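Local coordinates for protein peptidoglycan-binding domain 1 (Burkholderia, PDB 5NM7) that probably cleaves bacterial peptidoglycan as a modular phage endolysin that joins a peptidoglycan-binding domain to a lysozyme-like N-acetylmuramidase domain, at residues A[15-18]-A[19-23]; A[73-77]-A[78-82]; A[87-90]-A[91-95]; A[203-206]-A[207-211]. All blocks are in the same frame, centred on the assembly; numbering follows the deposited sequence.

In the fold
All four contacts are local and lie at helices or their ends, in series along the chain. Interaction 1, on helix 12-23 of the putative peptidoglycan-binding domain, stands apart: its centre is about 25 Å from that of interaction 2 and about 31 Å from those of 3 and 4. The other three gather round helix 77-87. Interaction 2 starts that helix and touches interaction 3 through the salt bridge D77 OD1 to R95 NH1, 2.8 Å, and interaction 4 where L75 N lies 2.8 Å from E207 OE1. D79 of interaction 2 and A208 and L211 of interaction 4 line one glycine pocket, while Q18 of interaction 1 belongs to another.

Interaction 1: residues A[15-18]-A[19-23]; sequences SYLQ and RQLIA
Q20 lays its side chain over one face of the Y16 ring, one helical turn away. Its CG lies 4.1 Å from the ring centroid of Y16, 20° off the normal, a CH-pi contact displaced toward the rim. Beyond CG the chain bends at chi2 (-64°), which brings the amide flat against the ring, the two planes 10° apart. A flexible glutamine suits this place, since its methylenes and amide can both follow an aromatic surface. On another side of the helix L21 CD1 meets L17 CG at 3.8 Å, two branched side chains packed at i and i+4. Beneath both pairs runs the regular alpha-helical ladder of helix 12-23, with Q20 N bonded to Y16 O and L21 N to L17 O. This helix belongs to the putative peptidoglycan-binding domain, and its leucines face inward: L17 touches W62 and L65 of helix 59-67, whereas L21 reaches L65 as well as V42 and F45 of helix 36-48. Further out, the Y16 hydroxyl is hydrogen-bonded to that of Y2. The amide of Q18, in the pocket of a bound glycine, is held at both ends: OE1 accepts from the backbone of A32, and NE2 meets D31 and T38.

Interaction 2: residues A[73-77]-A[78-82]; sequences RHLTD and ADLQR
D79 turns its side chain back against its own helix start, where OD2 accepts from the backbone N of T76 at 2.9 Å while the T76 hydroxyl oxygen OG1 accepts from D79 N at 3.2 Å. The N-H of T76 points almost straight at OD2 (166°), on the anti side of the carboxylate and 28° out of its plane. OG1 of T76 stands between its backbone N and carbonyl carbon (chi1 73°), and from there it faces the first turn. These reciprocal bonds make a capping box, with T76 as N-cap of helix 77-87. Threonine suits the place because its short hydroxyl can replace a missing backbone acceptor, and aspartate at the third helical position has just the length to return the bond; its negative charge there probably also gains from the helix dipole. The other oxygen of D79 is taken too: R82 NH2 forms a salt bridge to OD1 at 2.7 Å, approaching from above the carboxylate plane, although OD1 lies close to the guanidinium plane. A water joins R82 NH2 to T76 OG1, tying the arginine to the cap. Under the polar box, L75 CD1 packs 3.6 Å from D79 CB, and L75 CD2 meets L80 CD2 at 3.7 Å, the side chains crossing at about a right angle. Both leucines also touch L211 of helix 207-219 and N98 of helix 91-101. D77 points away from this turn to a salt bridge with R95 of helix 91-101, and D79 touches the bound glycine whose pocket it shares with A208.

Interaction 3: residues A[87-90]-A[91-95]; sequences LQVD and LAAVR
The carbonyl oxygen of D90 takes two backbone N-H groups from the first turn of helix 91-101. V94 N makes the sounder bond, 3.2 Å from D90 O, with an N-H...O angle of 157° and the donor in the carbonyl plane. A93 N is nearer to D90 O, at 2.9 Å, but its bond is weak, the N-H pointing well aside from the oxygen (123°). D90 occupies the N-cap position, yet its side chain makes no capping bond; the carboxylate leads away and forms a salt bridge with K231. The apolar half of the contact belongs to V89. Its CG1, placed anti to the backbone N (chi1 167°), reaches across to A93 CB at 3.5 Å, closer than usual for two carbons, and lies 3.9 Å from V94 CG2. Alanine suits this spot, since its single methyl lets the valine branch come so near the helix backbone. L87 CD1 adds a looser touch to V94 CG2. The turn follows a Schellman motif that ends helix 77-87, with Q88 at positive phi as its C-prime residue, and helix 91-101 begins three residues later. V89 also touches L228 and R229 of helix 222-229, while V94 rests on L80 and A84 of helix 77-87. With its carboxylate drawn off to K231, D90 serves the helix through its carbonyl, and the side-chain part of the contact is left mainly to V89 against A93 and V94.

Interaction 4: residues A[203-206]-A[207-211]; sequences MKVS and EAEQL. With GLY (glycine), chain E.
M203, in the last turn of helix 196-205, meets the next helix through both its backbone and its thioether. Its carbonyl O accepts from Q210 NE2 at 2.9 Å, a nearly straight bond (171°) in the carbonyl plane and close to the amide plane of Q210. The Q210 chain, extended beyond CG (chi2 175°), carries the amide back across the junction, where it is held further: NE2 also reaches G106 O, and OE1 accepts from A180 N. Buried glutamine suits such a place because one flat group can both donate and accept. The sulfur of M203 lies 4.0 Å from Q210 CG, and a bend in the thioether chain brings CE to 3.4 Å from E209 O. V205 adds a light touch, its CB 4.2 Å from E209 CG. S206 then breaks the helical run and serves as N-cap of helix 207-219 at the junction between helices 196-205 and 207-219, within the N-acetylmuramidase region. Its OG accepts from E209 N at 3.2 Å, and its O accepts from Q210 N; serine, small and with a hydroxyl near the backbone, fits the cap. Beyond it, A208 and L211 face a bound glycine, with L211 CD2 3.5 Å from OXT of the glycine and A208 CB 3.7 Å from that oxygen; D79 and E212 belong to the same pocket. The carboxylate of E207 turns to L75 N, G106 N and K60.

Interaction 1: residues A[15-18]-A[19-23]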
loop_
_atom_site.group_PDB
_atom_site.type_symbol
_atom_site.label_atom_id
_atom_site.label_comp_id
_atom_site.label_asym_id
_atom_site.label_seq_id
_atom_site.Cartn_x
_atom_site.Cartn_y
_atom_site.Cartn_z
ATOM N N SER A 15 5.026 7.548 25.925
ATOM C CA SER A 15 5.967 7.054 26.938
ATOM C C SER A 15 5.892 5.533 26.996
ATOM O O SER A 15 6.916 4.898 27.174
ATOM C CB SER A 15 5.783 7.734 28.305
ATOM O OG SER A 15 4.450 7.812 28.631
ATOM N N TYR A 16 4.697 4.956 26.822
ATOM C CA TYR A 16 4.544 3.507 26.745
ATOM C C TYR A 16 5.354 2.939 25.572
ATOM O O TYR A 16 6.148 2.029 25.734
ATOM C CB TYR A 16 3.076 3.110 26.638
ATOM C CG TYR A 16 2.883 1.617 26.595
ATOM C CD1 TYR A 16 3.099 0.839 27.741
ATOM C CD2 TYR A 16 2.541 0.965 25.414
ATOM C CE1 TYR A 16 2.951 -0.543 27.713
ATOM C CE2 TYR A 16 2.383 -0.419 25.378
ATOM C CZ TYR A 16 2.601 -1.162 26.535
ATOM O OH TYR A 16 2.448 -2.525 26.507
ATOM N N LEU A 17 5.240 3.569 24.406
ATOM C CA LEU A 17 6.088 3.171 23.269
ATOM C C LEU A 17 7.574 3.235 23.593
ATOM O O LEU A 17 8.331 2.307 23.284
ATOM C CB LEU A 17 5.799 4.068 22.052
ATOM C CG LEU A 17 6.651 3.825 20.814
ATOM C CD1 LEU A 17 6.343 2.472 20.167
ATOM C CD2 LEU A 17 6.386 4.961 19.835
ATOM N N GLN A 18 8.009 4.327 24.201
ATOM C CA GLN A 18 9.423 4.527 24.510
ATOM C C GLN A 18 9.923 3.407 25.454
ATOM O O GLN A 18 10.983 2.819 25.244
ATOM C CB GLN A 18 9.640 5.885 25.126
ATOM C CG GLN A 18 9.465 7.030 24.133
ATOM C CD GLN A 18 9.370 8.393 24.765
ATOM O OE1 GLN A 18 8.886 8.559 25.891
ATOM N NE2 GLN A 18 9.816 9.394 24.034
ATOM N N ARG A 19 9.121 3.086 26.464
ATOM C CA ARG A 19 9.457 1.948 27.358
ATOM C C ARG A 19 9.578 0.626 26.616
ATOM O O ARG A 19 10.520 -0.140 26.877
ATOM C CB ARG A 19 8.441 1.833 28.493
ATOM C CG ARG A 19 8.585 2.983 29.471
ATOM C CD ARG A 19 7.861 2.776 30.788
ATOM N NE ARG A 19 8.369 3.785 31.726
ATOM C CZ ARG A 19 7.768 4.937 32.034
ATOM N NH1 ARG A 19 6.574 5.257 31.531
ATOM N NH2 ARG A 19 8.370 5.782 32.874
ATOM N N GLN A 20 8.661 0.368 25.675
ATOM C CA GLN A 20 8.689 -0.862 24.871
ATOM C C GLN A 20 9.936 -0.899 23.977
ATOM O O GLN A 20 10.598 -1.932 23.877
ATOM C CB GLN A 20 7.417 -1.007 24.046
ATOM C CG GLN A 20 6.111 -1.212 24.788
ATOM C CD GLN A 20 6.115 -2.528 25.546
ATOM O OE1 GLN A 20 5.708 -3.575 25.004
ATOM N NE2 GLN A 20 6.619 -2.513 26.729
ATOM N N LEU A 21 10.273 0.235 23.371
ATOM C CA LEU A 21 11.497 0.323 22.577
ATOM C C LEU A 21 12.739 0.070 23.423
ATOM O O LEU A 21 13.669 -0.604 22.976
ATOM C CB LEU A 21 11.599 1.671 21.869
ATOM C CG LEU A 21 10.492 1.911 20.819
ATOM C CD1 LEU A 21 10.409 3.380 20.465
ATOM C CD2 LEU A 21 10.762 1.075 19.564
ATOM N N ILE A 22 12.756 0.610 24.636
ATOM C CA ILE A 22 13.880 0.368 25.579
ATOM C C ILE A 22 13.950 -1.112 25.974
ATOM O O ILE A 22 15.038 -1.670 25.997
ATOM C CB ILE A 22 13.808 1.294 26.820
ATOM C CG1 ILE A 22 14.020 2.762 26.427
ATOM C CG2 ILE A 22 14.896 0.949 27.838
ATOM C CD1 ILE A 22 13.406 3.758 27.370
ATOM N N ALA A 23 12.809 -1.735 26.243
ATOM C CA ALA A 23 12.726 -3.177 26.519
ATOM C C ALA A 23 13.259 -4.018 25.357
ATOM O O ALA A 23 13.858 -5.069 25.570
ATOM C CB ALA A 23 11.303 -3.571 26.843
#

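Interaction 2: residues A[73-77]-A[78-82]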
loop_
_atom_site.group_PDB
_atom_site.type_symbol
_atom_site.label_atom_id
_atom_site.label_comp_id
_atom_site.label_asym_id
_atom_site.label_seq_id
_atom_site.Cartn_x
_atom_site.Cartn_y
_atom_site.Cartn_z
ATOM N N ARG A 73 3.259 -12.565 5.763
ATOM C CA ARG A 73 2.574 -11.883 4.618
ATOM C C ARG A 73 2.949 -10.405 4.525
ATOM O O ARG A 73 2.624 -9.743 3.512
ATOM C CB ARG A 73 1.060 -11.960 4.767
ATOM C CG ARG A 73 0.498 -13.363 4.559
ATOM C CD ARG A 73 -0.993 -13.411 4.861
ATOM N NE ARG A 73 -1.232 -13.506 6.301
ATOM C CZ ARG A 73 -2.203 -12.896 6.995
ATOM N NH1 ARG A 73 -3.077 -12.054 6.436
ATOM N NH2 ARG A 73 -2.286 -13.117 8.310
ATOM N N HIS A 74 3.517 -9.847 5.591
ATOM C CA HIS A 74 3.786 -8.392 5.602
ATOM C C HIS A 74 5.057 -8.034 4.883
ATOM O O HIS A 74 6.050 -8.748 4.894
ATOM C CB HIS A 74 3.801 -7.855 7.034
ATOM C CG HIS A 74 2.455 -7.911 7.669
ATOM N ND1 HIS A 74 2.251 -7.701 9.014
ATOM C CD2 HIS A 74 1.233 -8.147 7.133
ATOM C CE1 HIS A 74 0.957 -7.796 9.275
ATOM N NE2 HIS A 74 0.318 -8.054 8.152
ATOM N N LEU A 75 5.016 -6.852 4.267
ATOM C CA LEU A 75 6.160 -6.321 3.576
ATOM C C LEU A 75 7.309 -6.072 4.532
ATOM O O LEU A 75 7.103 -5.673 5.678
ATOM C CB LEU A 75 5.761 -4.992 2.894
ATOM C CG LEU A 75 6.506 -4.581 1.652
ATOM C CD1 LEU A 75 6.228 -5.574 0.518
ATOM C CD2 LEU A 75 6.128 -3.167 1.244
ATOM N N THR A 76 8.524 -6.306 4.053
ATOM C CA THR A 76 9.769 -6.009 4.792
ATOM C C THR A 76 10.613 -4.920 4.110
ATOM O O THR A 76 10.411 -4.632 2.942
ATOM C CB THR A 76 10.614 -7.280 4.919
ATOM O OG1 THR A 76 11.201 -7.598 3.642
ATOM C CG2 THR A 76 9.777 -8.492 5.405
ATOM N N ASP A 77 11.599 -4.373 4.825
ATOM C CA ASP A 77 12.598 -3.463 4.237
ATOM C C ASP A 77 13.244 -4.050 3.001
ATOM O O ASP A 77 13.446 -3.348 1.999
ATOM C CB ASP A 77 13.751 -3.151 5.205
ATOM C CG ASP A 77 13.494 -1.963 6.050
ATOM O OD1 ASP A 77 12.524 -1.203 5.784
ATOM O OD2 ASP A 77 14.291 -1.782 7.010
ATOM N N ALA A 78 13.568 -5.345 3.077
ATOM C CA ALA A 78 14.243 -6.023 1.984
ATOM C C ALA A 78 13.380 -6.054 0.733
ATOM O O ALA A 78 13.916 -5.971 -0.381
ATOM C CB ALA A 78 14.656 -7.435 2.359
ATOM N N ASP A 79 12.065 -6.193 0.887
ATOM C CA ASP A 79 11.179 -6.079 -0.268
ATOM C C ASP A 79 11.276 -4.708 -0.925
ATOM O O ASP A 79 11.196 -4.615 -2.156
ATOM C CB ASP A 79 9.722 -6.345 0.096
ATOM C CG ASP A 79 9.493 -7.738 0.627
ATOM O OD1 ASP A 79 10.043 -8.716 0.022
ATOM O OD2 ASP A 79 8.770 -7.851 1.644
ATOM N N LEU A 80 11.401 -3.648 -0.123
ATOM C CA LEU A 80 11.521 -2.290 -0.697
ATOM C C LEU A 80 12.829 -2.128 -1.435
ATOM O O LEU A 80 12.866 -1.491 -2.506
ATOM C CB LEU A 80 11.369 -1.198 0.379
ATOM C CG LEU A 80 9.968 -1.192 1.021
ATOM C CD1 LEU A 80 9.908 -0.088 2.078
ATOM C CD2 LEU A 80 8.844 -1.017 0.024
ATOM N N GLN A 81 13.913 -2.694 -0.887
ATOM C CA GLN A 81 15.197 -2.675 -1.587
ATOM C C GLN A 81 15.102 -3.416 -2.905
ATOM O O GLN A 81 15.569 -2.907 -3.953
ATOM C CB GLN A 81 16.338 -3.239 -0.736
ATOM C CG GLN A 81 17.709 -3.203 -1.423
ATOM C CD GLN A 81 18.205 -1.792 -1.690
ATOM O OE1 GLN A 81 18.564 -1.083 -0.767
ATOM N NE2 GLN A 81 18.249 -1.388 -2.958
ATOM N N ARG A 82 14.437 -4.571 -2.910
ATOM C CA ARG A 82 14.247 -5.298 -4.171
ATOM C C ARG A 82 13.452 -4.485 -5.195
ATOM O O ARG A 82 13.795 -4.476 -6.399
ATOM C CB ARG A 82 13.633 -6.674 -3.945
ATOM C CG ARG A 82 14.643 -7.659 -3.424
ATOM C CD ARG A 82 14.027 -9.020 -3.244
ATOM N NE ARG A 82 13.114 -9.151 -2.084
ATOM C CZ ARG A 82 13.500 -9.496 -0.833
ATOM N NH1 ARG A 82 14.779 -9.755 -0.525
ATOM N NH2 ARG A 82 12.586 -9.619 0.129
HETATM O O HOH W 1 7.821 -10.249 2.426
HETATM O O HOH W 2 12.095 -9.934 3.073
#

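Interaction 3: residues A[87-90]-A[91-95]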
loop_
_atom_site.group_PDB
_atom_site.type_symbol
_atom_site.label_atom_id
_atom_site.label_comp_id
_atom_site.label_asym_id
_atom_site.label_seq_id
_atom_site.Cartn_x
_atom_site.Cartn_y
_atom_site.Cartn_z
ATOM N N LEU A 87 13.102 -1.203 -10.167
ATOM C CA LEU A 87 12.703 0.050 -10.794
ATOM C C LEU A 87 13.863 0.933 -11.216
ATOM O O LEU A 87 13.648 1.861 -11.997
ATOM C CB LEU A 87 11.799 0.850 -9.837
ATOM C CG LEU A 87 10.448 0.202 -9.519
ATOM C CD1 LEU A 87 9.855 0.852 -8.300
ATOM C CD2 LEU A 87 9.510 0.340 -10.675
ATOM N N GLN A 88 15.061 0.659 -10.689
ATOM C CA GLN A 88 16.219 1.556 -10.809
ATOM C C GLN A 88 15.854 2.949 -10.292
ATOM O O GLN A 88 16.054 3.976 -10.946
ATOM C CB GLN A 88 16.768 1.584 -12.257
ATOM C CG GLN A 88 17.281 0.238 -12.727
ATOM C CD GLN A 88 18.567 -0.157 -12.040
ATOM O OE1 GLN A 88 19.578 0.559 -12.136
ATOM N NE2 GLN A 88 18.507 -1.225 -11.231
ATOM N N VAL A 89 15.252 2.950 -9.104
ATOM C CA VAL A 89 14.819 4.157 -8.416
ATOM C C VAL A 89 15.567 4.159 -7.081
ATOM O O VAL A 89 15.837 3.113 -6.494
ATOM C CB VAL A 89 13.279 4.134 -8.247
ATOM C CG1 VAL A 89 12.788 5.203 -7.274
ATOM C CG2 VAL A 89 12.564 4.291 -9.592
ATOM N N ASP A 90 15.929 5.354 -6.628
ATOM C CA ASP A 90 16.606 5.560 -5.374
ATOM C C ASP A 90 15.728 4.923 -4.261
ATOM O O ASP A 90 14.505 5.039 -4.278
ATOM C CB ASP A 90 16.853 7.080 -5.182
ATOM C CG ASP A 90 18.013 7.644 -6.087
ATOM O OD1 ASP A 90 18.854 6.885 -6.632
ATOM O OD2 ASP A 90 18.093 8.879 -6.231
ATOM N N LEU A 91 16.357 4.194 -3.360
ATOM C CA LEU A 91 15.628 3.479 -2.301
ATOM C C LEU A 91 14.751 4.443 -1.499
ATOM O O LEU A 91 13.588 4.120 -1.190
ATOM C CB LEU A 91 16.586 2.744 -1.364
ATOM C CG LEU A 91 15.923 2.104 -0.130
ATOM C CD1 LEU A 91 14.883 1.061 -0.538
ATOM C CD2 LEU A 91 16.963 1.502 0.799
ATOM N N ALA A 92 15.277 5.640 -1.213
ATOM C CA ALA A 92 14.509 6.648 -0.488
ATOM C C ALA A 92 13.218 7.008 -1.215
ATOM O O ALA A 92 12.195 7.294 -0.591
ATOM C CB ALA A 92 15.342 7.896 -0.245
ATOM N N ALA A 93 13.259 7.028 -2.559
ATOM C CA ALA A 93 12.057 7.291 -3.325
ATOM C C ALA A 93 11.033 6.172 -3.214
ATOM O O ALA A 93 9.818 6.432 -3.132
ATOM C CB ALA A 93 12.379 7.578 -4.805
ATOM N N VAL A 94 11.513 4.939 -3.200
ATOM C CA VAL A 94 10.641 3.760 -3.014
ATOM C C VAL A 94 10.037 3.742 -1.622
ATOM O O VAL A 94 8.851 3.505 -1.476
ATOM C CB VAL A 94 11.382 2.445 -3.298
ATOM C CG1 VAL A 94 10.539 1.240 -2.921
ATOM C CG2 VAL A 94 11.741 2.378 -4.784
ATOM N N ARG A 95 10.848 4.043 -0.623
ATOM C CA ARG A 95 10.332 4.188 0.727
ATOM C C ARG A 95 9.279 5.268 0.842
ATOM O O ARG A 95 8.238 5.064 1.479
ATOM C CB ARG A 95 11.458 4.505 1.697
ATOM C CG ARG A 95 12.444 3.381 1.895
ATOM C CD ARG A 95 13.330 3.775 3.078
ATOM N NE ARG A 95 14.332 2.778 3.415
ATOM C CZ ARG A 95 14.112 1.620 4.058
ATOM N NH1 ARG A 95 12.883 1.241 4.444
ATOM N NH2 ARG A 95 15.143 0.826 4.321
#

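Interaction 4: residues A[203-206]-A[207-211]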
loop_
_atom_site.group_PDB
_atom_site.type_symbol
_atom_site.label_atom_id
_atom_site.label_comp_id
_atom_site.label_asym_id
_atom_site.label_seq_id
_atom_site.Cartn_x
_atom_site.Cartn_y
_atom_site.Cartn_z
ATOM N N MET A 203 -1.907 -11.892 -5.452
ATOM C CA MET A 203 -2.327 -10.837 -4.525
ATOM C C MET A 203 -2.711 -11.439 -3.168
ATOM O O MET A 203 -2.597 -10.799 -2.148
ATOM C CB MET A 203 -3.488 -10.028 -5.063
ATOM C CG MET A 203 -3.259 -9.302 -6.389
ATOM S SD MET A 203 -1.891 -8.116 -6.267
ATOM C CE MET A 203 -0.564 -9.019 -6.948
ATOM N N LYS A 204 -3.218 -12.664 -3.184
ATOM C CA LYS A 204 -3.595 -13.356 -1.931
ATOM C C LYS A 204 -2.435 -13.900 -1.102
ATOM O O LYS A 204 -2.637 -14.213 0.075
ATOM C CB LYS A 204 -4.560 -14.485 -2.295
ATOM C CG LYS A 204 -5.900 -14.049 -2.814
ATOM C CD LYS A 204 -6.729 -15.253 -3.271
ATOM C CE LYS A 204 -8.159 -14.813 -3.519
ATOM N NZ LYS A 204 -8.920 -15.923 -4.136
ATOM N N VAL A 205 -1.239 -14.016 -1.682
ATOM C CA VAL A 205 -0.103 -14.640 -1.041
ATOM C C VAL A 205 0.557 -13.712 -0.035
ATOM O O VAL A 205 0.775 -14.071 1.125
ATOM C CB VAL A 205 0.937 -15.106 -2.081
ATOM C CG1 VAL A 205 2.253 -15.545 -1.428
ATOM C CG2 VAL A 205 0.354 -16.248 -2.910
ATOM N N SER A 206 0.902 -12.492 -0.451
ATOM C CA SER A 206 1.686 -11.639 0.433
ATOM C C SER A 206 1.699 -10.203 -0.051
ATOM O O SER A 206 1.375 -9.923 -1.216
ATOM C CB SER A 206 3.126 -12.096 0.497
ATOM O OG SER A 206 3.772 -11.927 -0.763
ATOM N N GLU A 207 2.082 -9.315 0.864
ATOM C CA GLU A 207 2.247 -7.900 0.489
ATOM C C GLU A 207 3.398 -7.738 -0.499
ATOM O O GLU A 207 3.362 -6.843 -1.355
ATOM C CB GLU A 207 2.498 -7.045 1.702
ATOM C CG GLU A 207 1.232 -6.883 2.522
ATOM C CD GLU A 207 1.406 -5.961 3.716
ATOM O OE1 GLU A 207 2.549 -5.511 3.952
ATOM O OE2 GLU A 207 0.384 -5.709 4.398
ATOM N N ALA A 208 4.411 -8.588 -0.390
ATOM C CA ALA A 208 5.492 -8.590 -1.380
ATOM C C ALA A 208 4.980 -8.784 -2.812
ATOM O O ALA A 208 5.427 -8.105 -3.725
ATOM C CB ALA A 208 6.539 -9.637 -1.018
ATOM N N GLU A 209 4.026 -9.711 -3.004
ATOM C CA GLU A 209 3.429 -9.896 -4.308
ATOM C C GLU A 209 2.612 -8.685 -4.733
ATOM O O GLU A 209 2.591 -8.323 -5.898
ATOM C CB GLU A 209 2.560 -11.157 -4.362
ATOM C CG GLU A 209 3.372 -12.440 -4.289
ATOM C CD GLU A 209 4.238 -12.672 -5.543
ATOM O OE1 GLU A 209 3.847 -12.212 -6.625
ATOM O OE2 GLU A 209 5.300 -13.334 -5.474
ATOM N N GLN A 210 1.962 -8.049 -3.771
ATOM C CA GLN A 210 1.170 -6.855 -4.038
ATOM C C GLN A 210 2.068 -5.694 -4.461
ATOM O O GLN A 210 1.711 -4.948 -5.366
ATOM C CB GLN A 210 0.377 -6.510 -2.807
ATOM C CG GLN A 210 -0.639 -7.579 -2.497
ATOM C CD GLN A 210 -1.373 -7.306 -1.202
ATOM O OE1 GLN A 210 -1.184 -6.273 -0.575
ATOM N NE2 GLN A 210 -2.251 -8.220 -0.831
ATOM N N LEU A 211 3.206 -5.565 -3.802
ATOM C CA LEU A 211 4.242 -4.580 -4.210
ATOM C C LEU A 211 4.805 -4.921 -5.595
ATOM O O LEU A 211 5.065 -4.017 -6.378
ATOM C CB LEU A 211 5.389 -4.522 -3.236
ATOM C CG LEU A 211 6.601 -3.616 -3.552
ATOM C CD1 LEU A 211 6.200 -2.160 -3.680
ATOM C CD2 LEU A 211 7.651 -3.791 -2.486
HETATM N N GLY E . 9.731 -6.464 -6.516
HETATM C CA GLY E . 8.936 -6.100 -5.293
HETATM C C GLY E . 8.735 -7.277 -4.371
HETATM O O GLY E . 9.267 -8.333 -4.697
HETATM O OXT GLY E . 8.094 -7.217 -3.297
#